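Local coordinates for beta-lactamase (Nostoc sp., PDB 6NHS), which probably hydrolyses the amide bond of the beta-lactam ring in penicillin-like antibiotics, as a class D beta-lactamase working through an acyl-enzyme, at residues Ser70-Glu75 with Leu176-Arg181; Phe115-Ala120 with Arg150-Gly155; Val199-Thr204 with Val218-Gln223. All blocks are in the same frame, centred on the assembly; numbering follows the deposited sequence.

Interaction 1 of 3, residues Ser70-Glu75 with Leu176-Arg181. With FMT (formic acid), chain I.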
loop_
_atom_site.group_PDB
_atom_site.type_symbol
_atom_site.label_atom_id
_atom_site.label_comp_id
_atom_site.label_asym_id
_atom_site.label_seq_id
_atom_site.Cartn_x
_atom_site.Cartn_y
_atom_site.Cartn_z
ATOM N N SER A 70 -2.311 -9.540 0.581
ATOM C CA SER A 70 -3.575 -9.940 1.201
ATOM C C SER A 70 -4.518 -10.564 0.181
ATOM O O SER A 70 -5.185 -11.564 0.469
ATOM C CB SER A 70 -4.258 -8.729 1.853
ATOM O OG SER A 70 -3.431 -8.106 2.823
ATOM N N LEU A 71 -4.604 -9.961 -1.010
ATOM C CA LEU A 71 -5.458 -10.486 -2.071
ATOM C C LEU A 71 -5.052 -11.898 -2.462
ATOM O O LEU A 71 -5.900 -12.795 -2.567
ATOM C CB LEU A 71 -5.390 -9.566 -3.291
ATOM C CG LEU A 71 -5.953 -8.167 -3.069
ATOM C CD1 LEU A 71 -5.409 -7.194 -4.124
ATOM C CD2 LEU A 71 -7.479 -8.242 -3.117
ATOM N N VAL A 72 -3.757 -12.112 -2.704
ATOM C CA VAL A 72 -3.300 -13.419 -3.169
ATOM C C VAL A 72 -3.451 -14.454 -2.062
ATOM O O VAL A 72 -3.834 -15.604 -2.313
ATOM C CB VAL A 72 -1.846 -13.329 -3.669
ATOM C CG1 VAL A 72 -1.339 -14.699 -4.098
ATOM C CG2 VAL A 72 -1.733 -12.304 -4.831
ATOM N N ALA A 73 -3.157 -14.059 -0.822
ATOM C CA ALA A 73 -3.248 -14.987 0.302
ATOM C C ALA A 73 -4.675 -15.485 0.481
ATOM O O ALA A 73 -4.908 -16.684 0.662
ATOM C CB ALA A 73 -2.746 -14.312 1.580
ATOM N N LEU A 74 -5.645 -14.573 0.439
ATOM C CA LEU A 74 -7.044 -14.971 0.557
ATOM C C LEU A 74 -7.500 -15.761 -0.660
ATOM O O LEU A 74 -8.212 -16.763 -0.523
ATOM C CB LEU A 74 -7.927 -13.734 0.752
ATOM C CG LEU A 74 -7.812 -13.088 2.140
ATOM C CD1 LEU A 74 -8.353 -11.645 2.104
ATOM C CD2 LEU A 74 -8.536 -13.922 3.200
ATOM N N GLU A 75 -7.105 -15.327 -1.860
ATOM C CA GLU A 75 -7.562 -16.004 -3.069
ATOM C C GLU A 75 -7.049 -17.438 -3.134
ATOM O O GLU A 75 -7.794 -18.351 -3.512
ATOM C CB GLU A 75 -7.126 -15.228 -4.312
ATOM C CG GLU A 75 -7.782 -15.721 -5.591
ATOM C CD GLU A 75 -9.281 -15.478 -5.609
ATOM O OE1 GLU A 75 -9.752 -14.553 -4.913
ATOM O OE2 GLU A 75 -9.992 -16.209 -6.323
ATOM N N LEU A 176 -9.041 -7.604 -11.735
ATOM C CA LEU A 176 -7.967 -8.479 -11.302
ATOM C C LEU A 176 -8.507 -9.872 -11.002
ATOM O O LEU A 176 -9.712 -10.053 -10.789
ATOM C CB LEU A 176 -7.277 -7.880 -10.071
ATOM C CG LEU A 176 -6.699 -6.482 -10.321
ATOM C CD1 LEU A 176 -5.908 -5.995 -9.124
ATOM C CD2 LEU A 176 -5.841 -6.473 -11.584
ATOM N N PRO A 177 -7.639 -10.895 -10.982
ATOM C CA PRO A 177 -8.127 -12.277 -10.812
ATOM C C PRO A 177 -8.386 -12.633 -9.353
ATOM O O PRO A 177 -7.788 -13.556 -8.792
ATOM C CB PRO A 177 -6.984 -13.099 -11.425
ATOM C CG PRO A 177 -5.764 -12.308 -11.082
ATOM C CD PRO A 177 -6.187 -10.856 -11.245
ATOM N N PHE A 178 -9.287 -11.883 -8.719
ATOM C CA PHE A 178 -9.686 -12.132 -7.343
ATOM C C PHE A 178 -11.205 -12.167 -7.262
ATOM O O PHE A 178 -11.893 -11.374 -7.913
ATOM C CB PHE A 178 -9.119 -11.067 -6.380
ATOM C CG PHE A 178 -7.628 -10.905 -6.479
ATOM C CD1 PHE A 178 -6.777 -11.932 -6.089
ATOM C CD2 PHE A 178 -7.075 -9.737 -6.987
ATOM C CE1 PHE A 178 -5.409 -11.794 -6.195
ATOM C CE2 PHE A 178 -5.701 -9.587 -7.081
ATOM C CZ PHE A 178 -4.866 -10.618 -6.689
ATOM N N SER A 179 -11.719 -13.105 -6.474
ATOM C CA SER A 179 -13.155 -13.250 -6.307
ATOM C C SER A 179 -13.733 -12.051 -5.566
ATOM O O SER A 179 -13.024 -11.319 -4.870
ATOM C CB SER A 179 -13.471 -14.527 -5.533
ATOM O OG SER A 179 -13.071 -14.379 -4.178
ATOM N N GLN A 180 -15.051 -11.868 -5.712
ATOM C CA GLN A 180 -15.737 -10.797 -4.990
ATOM C C GLN A 180 -15.535 -10.922 -3.483
ATOM O O GLN A 180 -15.395 -9.914 -2.778
ATOM C CB GLN A 180 -17.228 -10.805 -5.331
ATOM C CG GLN A 180 -17.997 -9.612 -4.768
ATOM C CD GLN A 180 -17.513 -8.290 -5.340
ATOM O OE1 GLN A 180 -17.559 -8.075 -6.547
ATOM N NE2 GLN A 180 -17.031 -7.404 -4.473
ATOM N N ARG A 181 -15.520 -12.153 -2.967
ATOM C CA ARG A 181 -15.258 -12.356 -1.545
ATOM C C ARG A 181 -13.882 -11.825 -1.163
ATOM O O ARG A 181 -13.731 -11.121 -0.159
ATOM C CB ARG A 181 -15.381 -13.840 -1.201
ATOM C CG ARG A 181 -14.981 -14.198 0.224
ATOM C CD ARG A 181 -14.986 -15.709 0.408
ATOM N NE ARG A 181 -14.712 -16.098 1.790
ATOM C CZ ARG A 181 -13.495 -16.309 2.282
ATOM N NH1 ARG A 181 -12.426 -16.170 1.508
ATOM N NH2 ARG A 181 -13.348 -16.657 3.552
HETATM C C FMT I . -11.695 -16.594 -1.791
HETATM O O1 FMT I . -11.859 -15.610 -1.066
HETATM O O2 FMT I . -12.335 -16.821 -2.823
HETATM O O HOH W 1 -9.558 -17.458 1.735
#
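Leu71 CB sits over one face of the Phe178 ring, 3.5 Å above the plane near its centre, in a CH-pi contact, while Glu75 CB meets the same ring at its edge, near the plane. Val72 CG2 adds an apolar touch at Phe178 CE1, 4.0 Å away. The side chains of Leu71 and Phe178 cross nearly at a right angle, and a flat, buried aromatic ring can take Leu71 on its face and Glu75 CB at its rim. With Glu75 CG trans to its own N (chi1 -169°) and a bend at chi2 (66°), the chain folds past the ring, and Glu75 OE1 accepts the Ser179 N-H from above the carboxylate plane, N to OE1 2.9 Å and nearly straight (167°). Thr182 OG1 also bonds to Glu75 OE1, so the acid grips a helix start, where backbone N-H groups gather and a negative charge is probably favoured. Ser179, whose short hydroxyl fits the position, is that helix's N-cap. A formic acid, probably from the crystallisation liquor, accepts from Ser179 OG through O2 (2.9 Å) and, at the guanidinium edge, from Arg181 NH1 through O1 (2.7 Å); Thr182 OG1 is a third partner. The contact ties helix 65-76 to the beginning of helix 180-189; from helix 161-172 Phe167 and Leu171 pack on Leu71, and from helix 125-135 Phe131 packs on Val72 and Val135 on Phe178.

Interaction 2 of 3, residues Phe115-Ala120 with Arg150-Gly155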
loop_
_atom_site.group_PDB
_atom_site.type_symbol
_atom_site.label_atom_id
_atom_site.label_comp_id
_atom_site.label_asym_id
_atom_site.label_seq_id
_atom_site.Cartn_x
_atom_site.Cartn_y
_atom_site.Cartn_z
ATOM N N PHE A 115 3.683 -11.706 9.902
ATOM C CA PHE A 115 2.437 -12.315 9.438
ATOM C C PHE A 115 2.438 -12.449 7.919
ATOM O O PHE A 115 2.135 -13.516 7.370
ATOM C CB PHE A 115 1.255 -11.462 9.920
ATOM C CG PHE A 115 -0.109 -12.049 9.627
ATOM C CD1 PHE A 115 -0.726 -11.848 8.398
ATOM C CD2 PHE A 115 -0.796 -12.760 10.605
ATOM C CE1 PHE A 115 -1.988 -12.376 8.139
ATOM C CE2 PHE A 115 -2.058 -13.279 10.354
ATOM C CZ PHE A 115 -2.653 -13.088 9.126
ATOM N N TYR A 116 2.816 -11.380 7.221
ATOM C CA TYR A 116 2.806 -11.409 5.766
ATOM C C TYR A 116 3.964 -12.209 5.192
ATOM O O TYR A 116 3.869 -12.682 4.055
ATOM C CB TYR A 116 2.799 -9.977 5.243
ATOM C CG TYR A 116 1.411 -9.392 5.287
ATOM C CD1 TYR A 116 0.580 -9.473 4.184
ATOM C CD2 TYR A 116 0.918 -8.801 6.445
ATOM C CE1 TYR A 116 -0.694 -8.959 4.215
ATOM C CE2 TYR A 116 -0.363 -8.287 6.491
ATOM C CZ TYR A 116 -1.163 -8.367 5.368
ATOM O OH TYR A 116 -2.436 -7.852 5.386
ATOM N N GLN A 117 5.048 -12.391 5.949
ATOM C CA GLN A 117 6.097 -13.294 5.493
ATOM C C GLN A 117 5.620 -14.743 5.510
ATOM O O GLN A 117 5.961 -15.525 4.613
ATOM C CB GLN A 117 7.350 -13.114 6.345
ATOM C CG GLN A 117 8.083 -11.801 6.073
ATOM C CD GLN A 117 9.272 -11.611 6.994
ATOM O OE1 GLN A 117 9.146 -11.714 8.214
ATOM N NE2 GLN A 117 10.435 -11.357 6.414
ATOM N N VAL A 118 4.825 -15.123 6.516
ATOM C CA VAL A 118 4.216 -16.455 6.508
ATOM C C VAL A 118 3.319 -16.612 5.284
ATOM O O VAL A 118 3.373 -17.627 4.580
ATOM C CB VAL A 118 3.428 -16.706 7.808
ATOM C CG1 VAL A 118 2.700 -18.053 7.734
ATOM C CG2 VAL A 118 4.348 -16.657 9.025
ATOM N N LEU A 119 2.486 -15.600 5.011
ATOM C CA LEU A 119 1.579 -15.683 3.867
ATOM C C LEU A 119 2.352 -15.893 2.572
ATOM O O LEU A 119 1.985 -16.742 1.753
ATOM C CB LEU A 119 0.725 -14.420 3.772
ATOM C CG LEU A 119 -0.242 -14.122 4.927
ATOM C CD1 LEU A 119 -1.061 -12.881 4.601
ATOM C CD2 LEU A 119 -1.170 -15.309 5.198
ATOM N N ALA A 120 3.446 -15.147 2.389
ATOM C CA ALA A 120 4.223 -15.250 1.157
ATOM C C ALA A 120 4.859 -16.625 1.012
ATOM O O ALA A 120 4.880 -17.188 -0.088
ATOM C CB ALA A 120 5.292 -14.157 1.123
ATOM N N ARG A 150 11.023 -11.759 1.440
ATOM C CA ARG A 150 11.610 -10.431 1.576
ATOM C C ARG A 150 11.696 -9.636 0.280
ATOM O O ARG A 150 12.213 -8.515 0.316
ATOM C CB ARG A 150 13.012 -10.547 2.199
ATOM C CG ARG A 150 14.007 -11.363 1.387
ATOM C CD ARG A 150 15.364 -11.384 2.078
ATOM N NE ARG A 150 15.899 -12.733 2.235
ATOM C CZ ARG A 150 16.964 -13.197 1.586
ATOM N NH1 ARG A 150 17.621 -12.418 0.737
ATOM N NH2 ARG A 150 17.378 -14.440 1.794
ATOM N N PHE A 151 11.194 -10.144 -0.850
ATOM C CA PHE A 151 11.424 -9.462 -2.123
ATOM C C PHE A 151 10.796 -8.071 -2.156
ATOM O O PHE A 151 11.268 -7.203 -2.897
ATOM C CB PHE A 151 10.906 -10.308 -3.289
ATOM C CG PHE A 151 9.432 -10.624 -3.216
ATOM C CD1 PHE A 151 8.492 -9.747 -3.740
ATOM C CD2 PHE A 151 8.989 -11.807 -2.633
ATOM C CE1 PHE A 151 7.133 -10.038 -3.678
ATOM C CE2 PHE A 151 7.632 -12.109 -2.574
ATOM C CZ PHE A 151 6.704 -11.222 -3.092
ATOM N N TRP A 152 9.746 -7.833 -1.369
ATOM C CA TRP A 152 9.106 -6.522 -1.350
ATOM C C TRP A 152 9.717 -5.587 -0.313
ATOM O O TRP A 152 9.402 -4.390 -0.313
ATOM C CB TRP A 152 7.596 -6.666 -1.094
ATOM C CG TRP A 152 7.252 -7.144 0.287
ATOM C CD1 TRP A 152 6.936 -6.366 1.360
ATOM C CD2 TRP A 152 7.200 -8.505 0.748
ATOM N NE1 TRP A 152 6.689 -7.151 2.459
ATOM C CE2 TRP A 152 6.843 -8.468 2.113
ATOM C CE3 TRP A 152 7.416 -9.748 0.140
ATOM C CZ2 TRP A 152 6.690 -9.624 2.881
ATOM C CZ3 TRP A 152 7.269 -10.901 0.903
ATOM C CH2 TRP A 152 6.911 -10.830 2.258
ATOM N N LEU A 153 10.584 -6.103 0.559
ATOM C CA LEU A 153 11.258 -5.330 1.595
ATOM C C LEU A 153 12.679 -4.946 1.213
ATOM O O LEU A 153 13.119 -3.831 1.505
ATOM C CB LEU A 153 11.296 -6.131 2.901
ATOM C CG LEU A 153 9.942 -6.585 3.447
ATOM C CD1 LEU A 153 10.116 -7.691 4.489
ATOM C CD2 LEU A 153 9.215 -5.399 4.038
ATOM N N GLU A 154 13.413 -5.856 0.579
ATOM C CA GLU A 154 14.794 -5.610 0.204
ATOM C C GLU A 154 15.013 -5.573 -1.298
ATOM O O GLU A 154 16.104 -5.193 -1.736
ATOM C CB GLU A 154 15.708 -6.685 0.811
ATOM C CG GLU A 154 15.588 -6.815 2.311
ATOM C CD GLU A 154 16.373 -7.993 2.859
ATOM O OE1 GLU A 154 17.063 -8.674 2.067
ATOM O OE2 GLU A 154 16.296 -8.235 4.082
ATOM N N GLY A 155 14.016 -5.952 -2.094
ATOM C CA GLY A 155 14.182 -6.054 -3.527
ATOM C C GLY A 155 14.169 -7.509 -3.946
ATOM O O GLY A 155 14.286 -8.409 -3.112
#
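Arg150 O accepts the backbone N-H of both Leu153 and Glu154, each at 2.9 Å; these two bonds belong to the short, weakly bonded turn 151-154, from which Trp152 and Leu153 face Gln117 and Ala120. The contact is helix packing in the helical part of the class D fold: the turn, which carries the family's Trp-Leu-x-Gly sequence, lies against helix 113-123. Trp152 has CG in the narrow place between its N and C (chi1 68°), which swings the six-membered end of the indole toward the helix. Ala120 CB meets it obliquely, 3.8 Å from Trp152 CZ3, and a methyl is small enough to let the large ring approach. Trp152 also stacks with Phe65, beside a bound formic acid; in class D relatives the equivalent indole commonly meets the carbamylated lysine of the SxxK motif, so a similar place is likely here. Gly155 ends the turn with a positive phi (109°), which glycine adopts readily. Gln117, partly exposed, crosses the indole at a slant, its amide nearly perpendicular to the ring plane (83°), with Gln117 CG 4.1 Å from Trp152 CZ2, while Gln117 NE2 donates to Asp149 O and lies 4.2 Å from Leu153 CD1.

Interaction 3 of 3, residues Val199-Thr204 with Val218-Gln223; sequences VLRGKT and VGYLEQ. With EDO (1,2-ethanediol), chain E.
Strands 199-204 and 218-223 run antiparallel at 177°, their axes 4.5 Å apart, with Val199-Glu222, Arg201-Tyr220 and Lys203-Val218 as hydrogen-bonded pairs and Leu200-Leu221 and Gly202-Gly219 as non-hydrogen-bonded ones. At the glycine pair the missing side chains let the backbones close up until Gly202 CA lies 3.8 Å from Gly219 CA. Gly219 CA also makes a CA-H...O contact with Arg201 O. Of the side chains, Arg201 does most. Its long, extended arm passes Tyr220, with Arg201 CD 3.3 Å from Tyr220 OH and the guanidinium and ring planes only 24° apart, and then reaches Glu222. There Arg201 NH1 forms a salt bridge with Glu222 OE1 at 2.6 Å, in the guanidinium plane but steeply above the carboxylate plane (72° out of it). Val199 CG1 leans on a guanidinium face toward its rim, and Gln187 O accepts from Arg201 NE, so the charged group is held from several directions. A water completes the cluster, accepting from Arg201 NH1 at 2.8 Å and donating to Val199 O and Tyr220 O. On the other face, Leu200 CB and Leu221 CD1 meet at 4.1 Å, apolar branches suited to the buried side where Leu253 of helix 239-255 packs on Leu221. Lys203, bent at chi2 and chi4, brings its NZ to Thr204 O (2.9 Å) and to Ser111 OG. Thr204 OG1 donates to an ethanediol, probably from the crystallisation liquor, that Arg245 also holds. Lys203 and Thr204 begin a Lys-Thr-Gly sequence on the 198-207 strand of the hairpin, an inner strand of the antiparallel sheet, which matches the K(T/S)G motif lining the active site of serine beta-lactamases and penicillin-binding proteins.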
loop_
_atom_site.group_PDB
_atom_site.type_symbol
_atom_site.label_atom_id
_atom_site.label_comp_id
_atom_site.label_asym_id
_atom_site.label_seq_id
_atom_site.Cartn_x
_atom_site.Cartn_y
_atom_site.Cartn_z
ATOM N N VAL A 199 -15.080 7.666 3.076
ATOM C CA VAL A 199 -14.356 6.482 3.525
ATOM C C VAL A 199 -12.953 6.554 2.935
ATOM O O VAL A 199 -12.787 6.542 1.707
ATOM C CB VAL A 199 -15.057 5.178 3.111
ATOM C CG1 VAL A 199 -14.256 3.964 3.604
ATOM C CG2 VAL A 199 -16.481 5.139 3.640
ATOM N N LEU A 200 -11.950 6.647 3.800
ATOM C CA LEU A 200 -10.556 6.699 3.374
ATOM C C LEU A 200 -9.918 5.337 3.618
ATOM O O LEU A 200 -9.864 4.869 4.760
ATOM C CB LEU A 200 -9.799 7.795 4.124
ATOM C CG LEU A 200 -8.302 7.956 3.854
ATOM C CD1 LEU A 200 -8.064 8.277 2.389
ATOM C CD2 LEU A 200 -7.704 9.046 4.751
ATOM N N ARG A 201 -9.456 4.701 2.545
ATOM C CA ARG A 201 -8.765 3.421 2.603
ATOM C C ARG A 201 -7.323 3.614 2.161
ATOM O O ARG A 201 -7.046 4.405 1.252
ATOM C CB ARG A 201 -9.443 2.380 1.708
ATOM C CG ARG A 201 -10.866 2.018 2.120
ATOM C CD ARG A 201 -11.441 0.948 1.200
ATOM N NE ARG A 201 -12.717 0.405 1.672
ATOM C CZ ARG A 201 -13.892 0.984 1.459
ATOM N NH1 ARG A 201 -13.949 2.132 0.798
ATOM N NH2 ARG A 201 -15.007 0.423 1.902
ATOM N N GLY A 202 -6.400 2.893 2.791
ATOM C CA GLY A 202 -5.024 2.973 2.351
ATOM C C GLY A 202 -4.080 2.199 3.250
ATOM O O GLY A 202 -4.494 1.520 4.196
ATOM N N LYS A 203 -2.794 2.332 2.931
ATOM C CA LYS A 203 -1.731 1.620 3.628
ATOM C C LYS A 203 -0.455 2.436 3.538
ATOM O O LYS A 203 -0.080 2.886 2.449
ATOM C CB LYS A 203 -1.500 0.226 3.022
ATOM C CG LYS A 203 -0.435 -0.583 3.735
ATOM C CD LYS A 203 -0.904 -0.973 5.134
ATOM C CE LYS A 203 0.244 -1.485 5.985
ATOM N NZ LYS A 203 1.067 -0.383 6.545
ATOM N N THR A 204 0.213 2.611 4.671
ATOM C CA THR A 204 1.510 3.263 4.688
ATOM C C THR A 204 2.619 2.268 4.354
ATOM O O THR A 204 2.442 1.044 4.406
ATOM C CB THR A 204 1.791 3.880 6.057
ATOM O OG1 THR A 204 1.749 2.854 7.047
ATOM C CG2 THR A 204 0.759 4.949 6.403
ATOM N N VAL A 218 -0.582 4.942 0.096
ATOM C CA VAL A 218 -1.350 4.702 -1.121
ATOM C C VAL A 218 -2.724 4.178 -0.731
ATOM O O VAL A 218 -2.901 3.597 0.341
ATOM C CB VAL A 218 -0.641 3.710 -2.083
ATOM C CG1 VAL A 218 0.813 4.087 -2.249
ATOM C CG2 VAL A 218 -0.762 2.274 -1.571
ATOM N N GLY A 219 -3.702 4.403 -1.601
ATOM C CA GLY A 219 -5.058 3.962 -1.298
ATOM C C GLY A 219 -6.065 4.711 -2.150
ATOM O O GLY A 219 -5.757 5.140 -3.261
ATOM N N TYR A 220 -7.278 4.850 -1.611
ATOM C CA TYR A 220 -8.287 5.612 -2.327
ATOM C C TYR A 220 -9.345 6.129 -1.365
ATOM O O TYR A 220 -9.612 5.537 -0.314
ATOM C CB TYR A 220 -8.933 4.797 -3.458
ATOM C CG TYR A 220 -9.656 3.526 -3.049
ATOM C CD1 TYR A 220 -11.000 3.551 -2.697
ATOM C CD2 TYR A 220 -9.003 2.297 -3.053
ATOM C CE1 TYR A 220 -11.673 2.391 -2.346
ATOM C CE2 TYR A 220 -9.669 1.130 -2.705
ATOM C CZ TYR A 220 -11.000 1.184 -2.354
ATOM O OH TYR A 220 -11.676 0.036 -2.007
ATOM N N LEU A 221 -9.942 7.245 -1.756
ATOM C CA LEU A 221 -10.944 7.945 -0.976
ATOM C C LEU A 221 -12.276 7.857 -1.700
ATOM O O LEU A 221 -12.359 8.181 -2.891
ATOM C CB LEU A 221 -10.536 9.406 -0.782
ATOM C CG LEU A 221 -11.559 10.350 -0.163
ATOM C CD1 LEU A 221 -11.773 10.007 1.320
ATOM C CD2 LEU A 221 -11.102 11.794 -0.356
ATOM N N GLU A 222 -13.309 7.409 -0.991
ATOM C CA GLU A 222 -14.673 7.428 -1.502
ATOM C C GLU A 222 -15.401 8.623 -0.902
ATOM O O GLU A 222 -15.589 8.693 0.319
ATOM C CB GLU A 222 -15.406 6.127 -1.178
ATOM C CG GLU A 222 -14.879 4.919 -1.946
ATOM C CD GLU A 222 -15.474 3.616 -1.441
ATOM O OE1 GLU A 222 -15.877 3.569 -0.262
ATOM O OE2 GLU A 222 -15.539 2.643 -2.221
ATOM N N GLN A 223 -15.807 9.557 -1.761
ATOM C CA GLN A 223 -16.482 10.768 -1.316
ATOM C C GLN A 223 -17.234 11.363 -2.497
ATOM O O GLN A 223 -16.764 11.284 -3.636
ATOM C CB GLN A 223 -15.485 11.783 -0.743
ATOM C CG GLN A 223 -16.127 13.003 -0.088
ATOM C CD GLN A 223 -15.147 13.793 0.760
ATOM O OE1 GLN A 223 -13.947 13.525 0.760
ATOM N NE2 GLN A 223 -15.661 14.757 1.509
HETATM C C1 EDO E . 5.300 1.273 7.889
HETATM O O1 EDO E . 4.006 1.609 7.384
HETATM C C2 EDO E . 5.729 2.350 8.877
HETATM O O2 EDO E . 4.576 2.857 9.558
HETATM O O HOH W 2 -12.146 4.244 0.231
#

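Interactions 1 and 2 lie 17 Å apart between centres yet touch: Ser70 OG and Tyr116 OH are 2.8 Å apart in a probable hydrogen bond, and Ala73 CB packs on Leu119 CD1 at 3.7 Å. Along the chain, interaction 2 is nested within the loop closed by interaction 1. Interaction 3 follows in series, its centre 19 Å from interaction 1 and 23 Å from interaction 2, without direct touch. Interactions 2 and 3 border the presumed active site, and interaction 1 holds the far part of the helix that starts beside it: helix 65-76 follows Ser63 and contains Lys66, the likely SxxK pair, Tyr116 touches Lys66, and Lys203 reaches toward Ser63 and Ser111 from the sheet side.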